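Local structure of phage-like element PBSX protein XepA (Bacillus subtilis, 6IA5) at residues R173-A184 with G269-S279; A192-V203 with A248-I259. The protein is of unknown function, does not seem to be involved in host cell lysis, and assembles as a pentamer. One frame throughout, in Å; residues are numbered along the deposited sequence.

Interaction 1. Residues R173-A184 with G269-S279; sequences RKTFDFVFHENA and GTLSVKGTAVS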
loop_
_atom_site.group_PDB
_atom_site.type_symbol
_atom_site.label_atom_id
_atom_site.label_comp_id
_atom_site.label_asym_id
_atom_site.label_seq_id
_atom_site.Cartn_x
_atom_site.Cartn_y
_atom_site.Cartn_z
ATOM N N ARG E 173 0.230 -6.871 -20.305
ATOM C CA ARG E 173 0.848 -7.339 -21.535
ATOM C C ARG E 173 2.366 -7.182 -21.487
ATOM O O ARG E 173 2.870 -6.139 -21.099
ATOM C CB ARG E 173 0.241 -6.624 -22.753
ATOM C CG ARG E 173 0.815 -7.067 -24.096
ATOM C CD ARG E 173 -0.139 -6.923 -25.280
ATOM N NE ARG E 173 -1.213 -7.910 -25.221
ATOM C CZ ARG E 173 -2.505 -7.627 -25.328
ATOM N NH1 ARG E 173 -2.903 -6.409 -25.658
ATOM N NH2 ARG E 173 -3.395 -8.581 -25.130
ATOM N N LYS E 174 3.072 -8.249 -21.895
ATOM C CA LYS E 174 4.518 -8.321 -22.063
ATOM C C LYS E 174 4.840 -8.681 -23.520
ATOM O O LYS E 174 4.113 -9.454 -24.146
ATOM C CB LYS E 174 5.048 -9.391 -21.101
ATOM C CG LYS E 174 6.506 -9.791 -21.222
ATOM C CD LYS E 174 6.832 -10.966 -20.310
ATOM C CE LYS E 174 8.315 -11.254 -20.216
ATOM N NZ LYS E 174 8.585 -12.712 -20.232
ATOM N N THR E 175 5.929 -8.114 -24.058
ATOM C CA THR E 175 6.391 -8.322 -25.427
ATOM C C THR E 175 7.907 -8.488 -25.437
ATOM O O THR E 175 8.588 -7.801 -24.694
ATOM C CB THR E 175 6.017 -7.152 -26.353
ATOM O OG1 THR E 175 6.432 -7.550 -27.657
ATOM C CG2 THR E 175 6.664 -5.831 -26.008
ATOM N N PHE E 176 8.445 -9.373 -26.292
ATOM C CA PHE E 176 9.880 -9.448 -26.528
ATOM C C PHE E 176 10.142 -9.873 -27.971
ATOM O O PHE E 176 9.337 -10.601 -28.555
ATOM C CB PHE E 176 10.574 -10.367 -25.510
ATOM C CG PHE E 176 10.100 -11.799 -25.444
ATOM C CD1 PHE E 176 9.003 -12.162 -24.673
ATOM C CD2 PHE E 176 10.768 -12.801 -26.134
ATOM C CE1 PHE E 176 8.601 -13.484 -24.575
ATOM C CE2 PHE E 176 10.358 -14.127 -26.046
ATOM C CZ PHE E 176 9.274 -14.466 -25.265
ATOM N N ASP E 177 11.270 -9.411 -28.537
ATOM C CA ASP E 177 11.721 -9.812 -29.863
ATOM C C ASP E 177 12.664 -10.998 -29.739
ATOM O O ASP E 177 13.224 -11.228 -28.680
ATOM C CB ASP E 177 12.395 -8.654 -30.592
ATOM C CG ASP E 177 11.422 -7.547 -30.944
ATOM O OD1 ASP E 177 10.185 -7.756 -30.786
ATOM O OD2 ASP E 177 11.900 -6.481 -31.388
ATOM N N PHE E 178 12.828 -11.765 -30.821
ATOM C CA PHE E 178 13.686 -12.937 -30.753
ATOM C C PHE E 178 14.284 -13.228 -32.124
ATOM O O PHE E 178 13.617 -13.061 -33.139
ATOM C CB PHE E 178 12.923 -14.140 -30.192
ATOM C CG PHE E 178 13.791 -15.359 -29.987
ATOM C CD1 PHE E 178 14.525 -15.522 -28.816
ATOM C CD2 PHE E 178 13.905 -16.321 -30.984
ATOM C CE1 PHE E 178 15.349 -16.627 -28.648
ATOM C CE2 PHE E 178 14.719 -17.435 -30.809
ATOM C CZ PHE E 178 15.448 -17.581 -29.642
ATOM N N VAL E 179 15.542 -13.685 -32.131
ATOM C CA VAL E 179 16.232 -14.017 -33.365
ATOM C C VAL E 179 16.332 -15.534 -33.470
ATOM O O VAL E 179 17.001 -16.168 -32.658
ATOM C CB VAL E 179 17.619 -13.347 -33.439
ATOM C CG1 VAL E 179 18.388 -13.762 -34.693
ATOM C CG2 VAL E 179 17.515 -11.833 -33.326
ATOM N N PHE E 180 15.657 -16.105 -34.468
ATOM C CA PHE E 180 15.770 -17.531 -34.717
ATOM C C PHE E 180 17.020 -17.775 -35.558
ATOM O O PHE E 180 17.765 -18.712 -35.285
ATOM C CB PHE E 180 14.522 -18.063 -35.432
ATOM C CG PHE E 180 13.249 -17.919 -34.632
ATOM C CD1 PHE E 180 12.859 -18.914 -33.748
ATOM C CD2 PHE E 180 12.453 -16.781 -34.754
ATOM C CE1 PHE E 180 11.688 -18.789 -33.011
ATOM C CE2 PHE E 180 11.283 -16.648 -34.017
ATOM C CZ PHE E 180 10.901 -17.654 -33.148
ATOM N N HIS E 181 17.193 -16.932 -36.587
ATOM C CA HIS E 181 18.293 -16.958 -37.533
ATOM C C HIS E 181 18.582 -15.520 -37.953
ATOM O O HIS E 181 17.666 -14.716 -38.150
ATOM C CB HIS E 181 17.929 -17.723 -38.812
ATOM C CG HIS E 181 17.655 -19.177 -38.624
ATOM N ND1 HIS E 181 18.651 -20.132 -38.641
ATOM C CD2 HIS E 181 16.501 -19.847 -38.420
ATOM C CE1 HIS E 181 18.137 -21.329 -38.466
ATOM N NE2 HIS E 181 16.807 -21.180 -38.331
ATOM N N GLU E 182 19.870 -15.206 -38.117
ATOM C CA GLU E 182 20.274 -13.942 -38.703
ATOM C C GLU E 182 21.295 -14.207 -39.803
ATOM O O GLU E 182 22.390 -14.684 -39.527
ATOM C CB GLU E 182 20.895 -13.083 -37.612
ATOM C CG GLU E 182 21.407 -11.753 -38.106
ATOM C CD GLU E 182 21.494 -10.752 -36.979
ATOM O OE1 GLU E 182 22.281 -10.945 -36.023
ATOM O OE2 GLU E 182 20.704 -9.820 -37.039
ATOM N N ASN E 183 20.908 -13.928 -41.049
ATOM C CA ASN E 183 21.796 -14.090 -42.191
ATOM C C ASN E 183 22.347 -15.514 -42.261
ATOM O O ASN E 183 23.535 -15.710 -42.514
ATOM C CB ASN E 183 22.920 -13.056 -42.165
ATOM C CG ASN E 183 22.392 -11.646 -42.230
ATOM O OD1 ASN E 183 21.495 -11.356 -43.013
ATOM N ND2 ASN E 183 22.930 -10.782 -41.390
ATOM N N ALA E 184 21.481 -16.508 -42.044
ATOM C CA ALA E 184 21.900 -17.898 -42.108
ATOM C C ALA E 184 22.324 -18.232 -43.536
ATOM O O ALA E 184 21.680 -17.794 -44.490
ATOM C CB ALA E 184 20.783 -18.793 -41.642
ATOM N N GLY E 269 22.162 -17.349 -51.258
ATOM C CA GLY E 269 21.985 -16.172 -50.422
ATOM C C GLY E 269 21.763 -16.555 -48.962
ATOM O O GLY E 269 21.997 -17.695 -48.572
ATOM N N THR E 270 21.317 -15.586 -48.164
ATOM C CA THR E 270 21.135 -15.819 -46.742
ATOM C C THR E 270 19.678 -15.527 -46.353
ATOM O O THR E 270 18.904 -14.950 -47.131
ATOM C CB THR E 270 22.143 -15.001 -45.928
ATOM O OG1 THR E 270 21.850 -13.648 -46.260
ATOM C CG2 THR E 270 23.590 -15.320 -46.249
ATOM N N LEU E 271 19.322 -15.929 -45.132
ATOM C CA LEU E 271 17.956 -15.784 -44.644
ATOM C C LEU E 271 17.983 -15.419 -43.165
ATOM O O LEU E 271 18.725 -16.018 -42.397
ATOM C CB LEU E 271 17.183 -17.085 -44.897
ATOM C CG LEU E 271 15.656 -16.979 -44.811
ATOM C CD1 LEU E 271 15.096 -16.255 -46.032
ATOM C CD2 LEU E 271 15.015 -18.354 -44.698
ATOM N N SER E 272 17.196 -14.410 -42.805
ATOM C CA SER E 272 16.945 -14.084 -41.412
ATOM C C SER E 272 15.527 -14.525 -41.045
ATOM O O SER E 272 14.615 -14.452 -41.866
ATOM C CB SER E 272 17.125 -12.608 -41.166
ATOM O OG SER E 272 18.479 -12.218 -41.379
ATOM N N VAL E 273 15.364 -14.988 -39.806
ATOM C CA VAL E 273 14.076 -15.373 -39.256
ATOM C C VAL E 273 13.991 -14.798 -37.849
ATOM O O VAL E 273 14.733 -15.208 -36.959
ATOM C CB VAL E 273 13.875 -16.902 -39.252
ATOM C CG1 VAL E 273 12.470 -17.240 -38.751
ATOM C CG2 VAL E 273 14.107 -17.526 -40.630
ATOM N N LYS E 274 13.099 -13.824 -37.676
ATOM C CA LYS E 274 13.008 -13.111 -36.414
ATOM C C LYS E 274 11.540 -12.872 -36.109
ATOM O O LYS E 274 10.740 -12.731 -37.035
ATOM C CB LYS E 274 13.712 -11.754 -36.516
ATOM C CG LYS E 274 15.188 -11.857 -36.856
ATOM C CD LYS E 274 15.933 -10.563 -36.677
ATOM C CE LYS E 274 17.379 -10.692 -37.117
ATOM N NZ LYS E 274 18.029 -9.361 -37.076
ATOM N N GLY E 275 11.211 -12.778 -34.817
ATOM C CA GLY E 275 9.820 -12.571 -34.455
ATOM C C GLY E 275 9.627 -11.728 -33.203
ATOM O O GLY E 275 10.594 -11.335 -32.550
ATOM N N THR E 276 8.351 -11.477 -32.896
ATOM C CA THR E 276 7.908 -10.787 -31.707
ATOM C C THR E 276 6.858 -11.649 -31.017
ATOM O O THR E 276 5.856 -12.021 -31.645
ATOM C CB THR E 276 7.316 -9.419 -32.071
ATOM O OG1 THR E 276 8.333 -8.669 -32.747
ATOM C CG2 THR E 276 6.811 -8.656 -30.864
ATOM N N ALA E 277 7.122 -11.968 -29.737
ATOM C CA ALA E 277 6.230 -12.743 -28.902
ATOM C C ALA E 277 5.480 -11.787 -27.983
ATOM O O ALA E 277 6.064 -10.859 -27.439
ATOM C CB ALA E 277 6.998 -13.760 -28.111
ATOM N N VAL E 278 4.184 -12.036 -27.806
ATOM C CA VAL E 278 3.342 -11.178 -26.991
ATOM C C VAL E 278 2.524 -12.080 -26.072
ATOM O O VAL E 278 2.096 -13.164 -26.481
ATOM C CB VAL E 278 2.432 -10.295 -27.868
ATOM C CG1 VAL E 278 1.573 -9.370 -27.030
ATOM C CG2 VAL E 278 3.238 -9.491 -28.893
ATOM N N SER E 279 2.306 -11.617 -24.832
ATOM C CA SER E 279 1.516 -12.369 -23.865
ATOM C C SER E 279 0.028 -12.290 -24.252
ATOM O O SER E 279 -0.370 -11.331 -24.932
ATOM C CB SER E 279 1.760 -11.843 -22.465
ATOM O OG SER E 279 1.560 -10.440 -22.426
ATOM O OXT SER E 279 -0.826 -13.140 -23.922
HETATM O O HOH W 1 18.185 -11.559 -44.025
#

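Interaction 2. Residues A192-V203 with A248-I259; sequences ALPVDGAAHLLV and AWAFDIKGFKEI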
loop_
_atom_site.group_PDB
_atom_site.type_symbol
_atom_site.label_atom_id
_atom_site.label_comp_id
_atom_site.label_asym_id
_atom_site.label_seq_id
_atom_site.Cartn_x
_atom_site.Cartn_y
_atom_site.Cartn_z
ATOM N N ALA E 192 16.189 -21.349 -30.255
ATOM C CA ALA E 192 14.877 -21.750 -29.777
ATOM C C ALA E 192 14.307 -20.654 -28.889
ATOM O O ALA E 192 14.911 -20.281 -27.889
ATOM C CB ALA E 192 14.974 -23.051 -29.021
ATOM N N LEU E 193 13.130 -20.140 -29.261
ATOM C CA LEU E 193 12.446 -19.138 -28.461
ATOM C C LEU E 193 11.915 -19.793 -27.190
ATOM O O LEU E 193 11.200 -20.788 -27.270
ATOM C CB LEU E 193 11.291 -18.545 -29.284
ATOM C CG LEU E 193 10.456 -17.483 -28.577
ATOM C CD1 LEU E 193 10.170 -16.329 -29.518
ATOM C CD2 LEU E 193 9.140 -18.074 -28.109
ATOM N N PRO E 194 12.217 -19.240 -25.991
ATOM C CA PRO E 194 11.569 -19.685 -24.751
ATOM C C PRO E 194 10.232 -18.959 -24.621
ATOM O O PRO E 194 10.192 -17.734 -24.598
ATOM C CB PRO E 194 12.531 -19.257 -23.623
ATOM C CG PRO E 194 13.601 -18.383 -24.303
ATOM C CD PRO E 194 13.199 -18.166 -25.756
ATOM N N VAL E 195 9.146 -19.728 -24.546
ATOM C CA VAL E 195 7.805 -19.173 -24.622
ATOM C C VAL E 195 7.485 -18.261 -23.429
ATOM O O VAL E 195 6.878 -17.207 -23.617
ATOM C CB VAL E 195 6.758 -20.278 -24.857
ATOM C CG1 VAL E 195 5.338 -19.743 -24.738
ATOM C CG2 VAL E 195 6.966 -20.925 -26.223
ATOM N N ASP E 196 7.831 -18.690 -22.206
ATOM C CA ASP E 196 7.920 -17.826 -21.027
ATOM C C ASP E 196 6.824 -16.763 -20.974
ATOM O O ASP E 196 7.096 -15.552 -21.040
ATOM C CB ASP E 196 9.246 -17.052 -20.994
ATOM N N GLY E 197 5.576 -17.198 -20.853
ATOM C CA GLY E 197 4.536 -16.198 -20.652
ATOM C C GLY E 197 3.916 -15.597 -21.923
ATOM O O GLY E 197 2.922 -14.876 -21.826
ATOM N N ALA E 198 4.475 -15.866 -23.111
ATOM C CA ALA E 198 3.855 -15.381 -24.340
ATOM C C ALA E 198 2.755 -16.340 -24.797
ATOM O O ALA E 198 2.824 -17.541 -24.538
ATOM C CB ALA E 198 4.886 -15.145 -25.423
ATOM N N ALA E 199 1.734 -15.792 -25.473
ATOM C CA ALA E 199 0.637 -16.572 -26.030
ATOM C C ALA E 199 0.637 -16.495 -27.568
ATOM O O ALA E 199 0.066 -17.357 -28.232
ATOM C CB ALA E 199 -0.669 -16.048 -25.477
ATOM N N HIS E 200 1.255 -15.451 -28.123
ATOM C CA HIS E 200 1.163 -15.155 -29.540
ATOM C C HIS E 200 2.556 -14.826 -30.078
ATOM O O HIS E 200 3.357 -14.212 -29.382
ATOM C CB HIS E 200 0.127 -14.041 -29.778
ATOM C CG HIS E 200 -0.151 -13.799 -31.225
ATOM N ND1 HIS E 200 -1.042 -14.597 -31.957
ATOM C CD2 HIS E 200 0.341 -12.880 -32.092
ATOM C CE1 HIS E 200 -1.094 -14.167 -33.199
ATOM N NE2 HIS E 200 -0.242 -13.111 -33.315
ATOM N N LEU E 201 2.836 -15.230 -31.318
ATOM C CA LEU E 201 4.130 -14.975 -31.930
ATOM C C LEU E 201 3.929 -14.589 -33.389
ATOM O O LEU E 201 3.180 -15.243 -34.117
ATOM C CB LEU E 201 4.981 -16.250 -31.811
ATOM C CG LEU E 201 6.286 -16.275 -32.606
ATOM C CD1 LEU E 201 7.333 -15.322 -32.016
ATOM C CD2 LEU E 201 6.804 -17.707 -32.724
ATOM N N LEU E 202 4.600 -13.508 -33.808
ATOM C CA LEU E 202 4.644 -13.124 -35.215
ATOM C C LEU E 202 6.082 -13.301 -35.700
ATOM O O LEU E 202 6.995 -12.763 -35.082
ATOM C CB LEU E 202 4.184 -11.669 -35.368
ATOM C CG LEU E 202 4.145 -11.194 -36.824
ATOM C CD1 LEU E 202 3.014 -11.868 -37.586
ATOM C CD2 LEU E 202 4.039 -9.686 -36.929
ATOM N N VAL E 203 6.266 -14.079 -36.770
ATOM C CA VAL E 203 7.590 -14.422 -37.275
ATOM C C VAL E 203 7.734 -13.874 -38.690
ATOM O O VAL E 203 6.917 -14.187 -39.555
ATOM C CB VAL E 203 7.850 -15.941 -37.302
ATOM C CG1 VAL E 203 9.225 -16.254 -37.901
ATOM C CG2 VAL E 203 7.729 -16.599 -35.942
ATOM N N ALA E 248 5.289 -12.869 -43.213
ATOM C CA ALA E 248 5.204 -13.007 -41.772
ATOM C C ALA E 248 4.090 -14.001 -41.441
ATOM O O ALA E 248 3.049 -14.008 -42.093
ATOM C CB ALA E 248 4.953 -11.667 -41.125
ATOM N N TRP E 249 4.320 -14.782 -40.385
ATOM C CA TRP E 249 3.458 -15.877 -39.980
ATOM C C TRP E 249 3.090 -15.677 -38.516
ATOM O O TRP E 249 3.977 -15.447 -37.699
ATOM C CB TRP E 249 4.196 -17.198 -40.185
ATOM C CG TRP E 249 4.451 -17.540 -41.624
ATOM C CD1 TRP E 249 5.506 -17.150 -42.412
ATOM C CD2 TRP E 249 3.609 -18.370 -42.448
ATOM N NE1 TRP E 249 5.374 -17.686 -43.669
ATOM C CE2 TRP E 249 4.224 -18.441 -43.721
ATOM C CE3 TRP E 249 2.410 -19.063 -42.226
ATOM C CZ2 TRP E 249 3.676 -19.195 -44.760
ATOM C CZ3 TRP E 249 1.867 -19.795 -43.258
ATOM C CH2 TRP E 249 2.498 -19.860 -44.509
ATOM N N ALA E 250 1.792 -15.797 -38.207
ATOM C CA ALA E 250 1.266 -15.633 -36.865
ATOM C C ALA E 250 1.006 -17.003 -36.247
ATOM O O ALA E 250 0.394 -17.855 -36.889
ATOM C CB ALA E 250 0.007 -14.787 -36.903
ATOM N N PHE E 251 1.452 -17.193 -34.991
ATOM C CA PHE E 251 1.287 -18.469 -34.301
ATOM C C PHE E 251 0.650 -18.255 -32.933
ATOM O O PHE E 251 0.957 -17.291 -32.233
ATOM C CB PHE E 251 2.641 -19.133 -34.031
ATOM C CG PHE E 251 3.440 -19.445 -35.267
ATOM C CD1 PHE E 251 4.240 -18.484 -35.868
ATOM C CD2 PHE E 251 3.368 -20.708 -35.842
ATOM C CE1 PHE E 251 4.968 -18.782 -37.012
ATOM C CE2 PHE E 251 4.085 -21.003 -36.992
ATOM C CZ PHE E 251 4.887 -20.044 -37.566
ATOM N N ASP E 252 -0.217 -19.193 -32.563
ATOM C CA ASP E 252 -0.712 -19.333 -31.208
ATOM C C ASP E 252 0.231 -20.286 -30.480
ATOM O O ASP E 252 0.309 -21.458 -30.838
ATOM C CB ASP E 252 -2.151 -19.863 -31.218
ATOM C CG ASP E 252 -2.716 -20.233 -29.846
ATOM O OD1 ASP E 252 -2.101 -19.853 -28.799
ATOM O OD2 ASP E 252 -3.786 -20.884 -29.824
ATOM N N ILE E 253 0.938 -19.788 -29.454
ATOM C CA ILE E 253 2.006 -20.600 -28.880
ATOM C C ILE E 253 1.711 -20.979 -27.427
ATOM O O ILE E 253 2.595 -21.529 -26.755
ATOM C CB ILE E 253 3.372 -19.896 -29.039
ATOM C CG1 ILE E 253 3.416 -18.540 -28.325
ATOM C CG2 ILE E 253 3.754 -19.795 -30.518
ATOM C CD1 ILE E 253 4.804 -17.933 -28.289
ATOM N N LYS E 254 0.496 -20.661 -26.948
ATOM C CA LYS E 254 0.080 -21.002 -25.595
ATOM C C LYS E 254 0.305 -22.490 -25.340
ATOM O O LYS E 254 -0.172 -23.340 -26.085
ATOM C CB LYS E 254 -1.406 -20.706 -25.365
ATOM C CG LYS E 254 -1.756 -19.280 -24.969
ATOM C CD LYS E 254 -3.197 -19.119 -24.490
ATOM C CE LYS E 254 -4.257 -19.778 -25.356
ATOM N NZ LYS E 254 -4.248 -19.317 -26.765
ATOM N N GLY E 255 1.044 -22.802 -24.266
ATOM C CA GLY E 255 1.197 -24.190 -23.875
ATOM C C GLY E 255 2.519 -24.810 -24.336
ATOM O O GLY E 255 2.905 -25.861 -23.825
ATOM N N PHE E 256 3.206 -24.181 -25.304
ATOM C CA PHE E 256 4.508 -24.691 -25.723
ATOM C C PHE E 256 5.602 -24.178 -24.786
ATOM O O PHE E 256 5.447 -23.125 -24.180
ATOM C CB PHE E 256 4.828 -24.292 -27.173
ATOM C CG PHE E 256 4.093 -25.106 -28.203
ATOM C CD1 PHE E 256 4.526 -26.382 -28.544
ATOM C CD2 PHE E 256 2.935 -24.619 -28.793
ATOM C CE1 PHE E 256 3.837 -27.139 -29.479
ATOM C CE2 PHE E 256 2.227 -25.398 -29.699
ATOM C CZ PHE E 256 2.688 -26.649 -30.057
ATOM N N LYS E 257 6.721 -24.903 -24.734
ATOM C CA LYS E 257 7.874 -24.478 -23.960
ATOM C C LYS E 257 8.828 -23.685 -24.853
ATOM O O LYS E 257 9.390 -22.685 -24.423
ATOM C CB LYS E 257 8.585 -25.696 -23.350
ATOM C CG LYS E 257 7.792 -26.495 -22.325
ATOM C CD LYS E 257 7.968 -25.984 -20.902
ATOM C CE LYS E 257 7.927 -27.046 -19.823
ATOM N NZ LYS E 257 7.029 -28.149 -20.224
ATOM N N GLU E 258 9.008 -24.134 -26.100
ATOM C CA GLU E 258 9.919 -23.459 -27.010
ATOM C C GLU E 258 9.361 -23.482 -28.427
ATOM O O GLU E 258 8.604 -24.390 -28.782
ATOM C CB GLU E 258 11.272 -24.171 -27.064
ATOM C CG GLU E 258 11.965 -24.226 -25.723
ATOM C CD GLU E 258 13.314 -24.911 -25.774
ATOM O OE1 GLU E 258 13.352 -26.150 -25.888
ATOM O OE2 GLU E 258 14.316 -24.193 -25.731
ATOM N N ILE E 259 9.809 -22.513 -29.231
ATOM C CA ILE E 259 9.445 -22.450 -30.642
ATOM C C ILE E 259 10.731 -22.420 -31.459
ATOM O O ILE E 259 11.659 -21.670 -31.152
ATOM C CB ILE E 259 8.548 -21.220 -30.934
ATOM C CG1 ILE E 259 7.252 -21.220 -30.110
ATOM C CG2 ILE E 259 8.287 -21.086 -32.434
ATOM C CD1 ILE E 259 6.361 -22.423 -30.328
HETATM O O HOH W 2 2.024 -19.764 -23.181
#

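Interaction 1. Residues R173-A184 with G269-S279
Thr-175 to Val-179 pairs with Lys-274 to Val-278 as an antiparallel beta ladder, the strand directions 159° apart, and beyond two bulges His-181 and Ala-184 continue it along Val-273 and Leu-271. Backbone bonds link Phe-176 with Ala-277 and Phe-178 with Gly-275. The first bulge is classic, Val-273 O accepting from Phe-180 N (2.8 Å) and His-181 N (3.0 Å); the second is a G1 bulge, Asn-183 and Ala-184 facing Leu-271.

Apolar contacts gather on one side of the ladder. Ala-277 CB sits over a face of the Phe-176 ring, 3.9 Å from its centroid and 18° off the normal. The Phe-180 ring turns its edge to the backbone of Gly-275, which lacks a side chain, and takes Phe-178 CD2 over its centre.

Polar pairs carry the opposite side. Thr-276 OG1 donates to Asp-177 OD1 (2.8 Å) from above the carboxylate plane, while Asp-177 OD2 meets Lys-257 of a neighbouring subunit. Lys-274, extended beyond CG, runs alongside Val-179 and places NZ 2.7 Å from Glu-182 OE2 in a salt bridge. At the C-terminus, Ser-279 OG accepts from Lys-174 N at 2.7 Å, nearly straight at 176°.

Interaction 2. Residues A192-V203 with A248-I259
Leu-201 and Ile-259 slide past each other in opposite directions, CD2 of the first 3.7 Å from CG2 of the second, as expected of side chains reaching inward from facing layers. Within its own layer Leu-201 runs side by side with Phe-251, and Val-203 CG2 reaches CE1 of the Phe-251 ring at 3.7 Å. The ring of Phe-216 meets that of Phe-251 edge-to-face and extends this apolar interior.

Ile-253 closes one end of it. Its CG1 lies between the backbone N and the carbonyl carbon (chi1 61°), which carries CD1 in among Leu-201 CB at 3.9 Å, Ala-198 CB and Val-195 CG1. Val-195 is wedged between Ile-253 and Ile-259: its CG2 is 3.9 Å from Ile-259 CG1, and its backbone N donates to Lys-257 O at 3.0 Å.

Backbone bonds define two antiparallel ladders. In one, Leu-201 with Phe-251, and Val-203 with Trp-249, each exchange a pair of bonds, the strands running at 166°, and Ile-253 N to Ala-199 O continues it; in the other, Leu-193 pairs with Ile-259. Each segment turns between its two strands, by a type I' turn from Val-195 to Ala-198 and a type II turn from Ile-253 to Phe-256. A water donates to Ala-198 O at 2.7 Å and accepts a weak bond from Gly-255 N, bridging the turns. Asp-252 OD1 accepts from Lys-254 N at 3.3 Å, an Asx turn, and Lys-254 NZ forms a salt bridge to Asp-252 OD1 at 3.0 Å from the opposite face of the carboxylate plane, so two donors of one residue grip this oxygen. On the outer side, His-200 packs on Lys-254 of a neighbouring subunit.

This is consistent with an antiparallel beta sandwich whose two layers belong to one curled sheet.

Interactions 1 and 2 belong to one curled sheet, their centres about 11 Å apart. Strand 271-278 of interaction 1 neighbours strand 200-207 of interaction 2, and Val-278 joins them: its N lies 2.8 Å from His-200 O and its O 2.8 Å from Ala-199 N, both probable hydrogen bonds at a classic bulge. The apolar sides also merge, since Leu-193 packs against Phe-176, Phe-178 and Phe-180. A separate packing contact brings Phe-178 CZ within 3.3 Å of Ala-192 O. Between subunits the contacts complement each other: Arg-173 NH1 of interaction 1 forms a salt bridge with Ser-279 OXT of a neighbouring subunit and a hydrogen bond with Gly-197 O, in that subunit's turn of interaction 2.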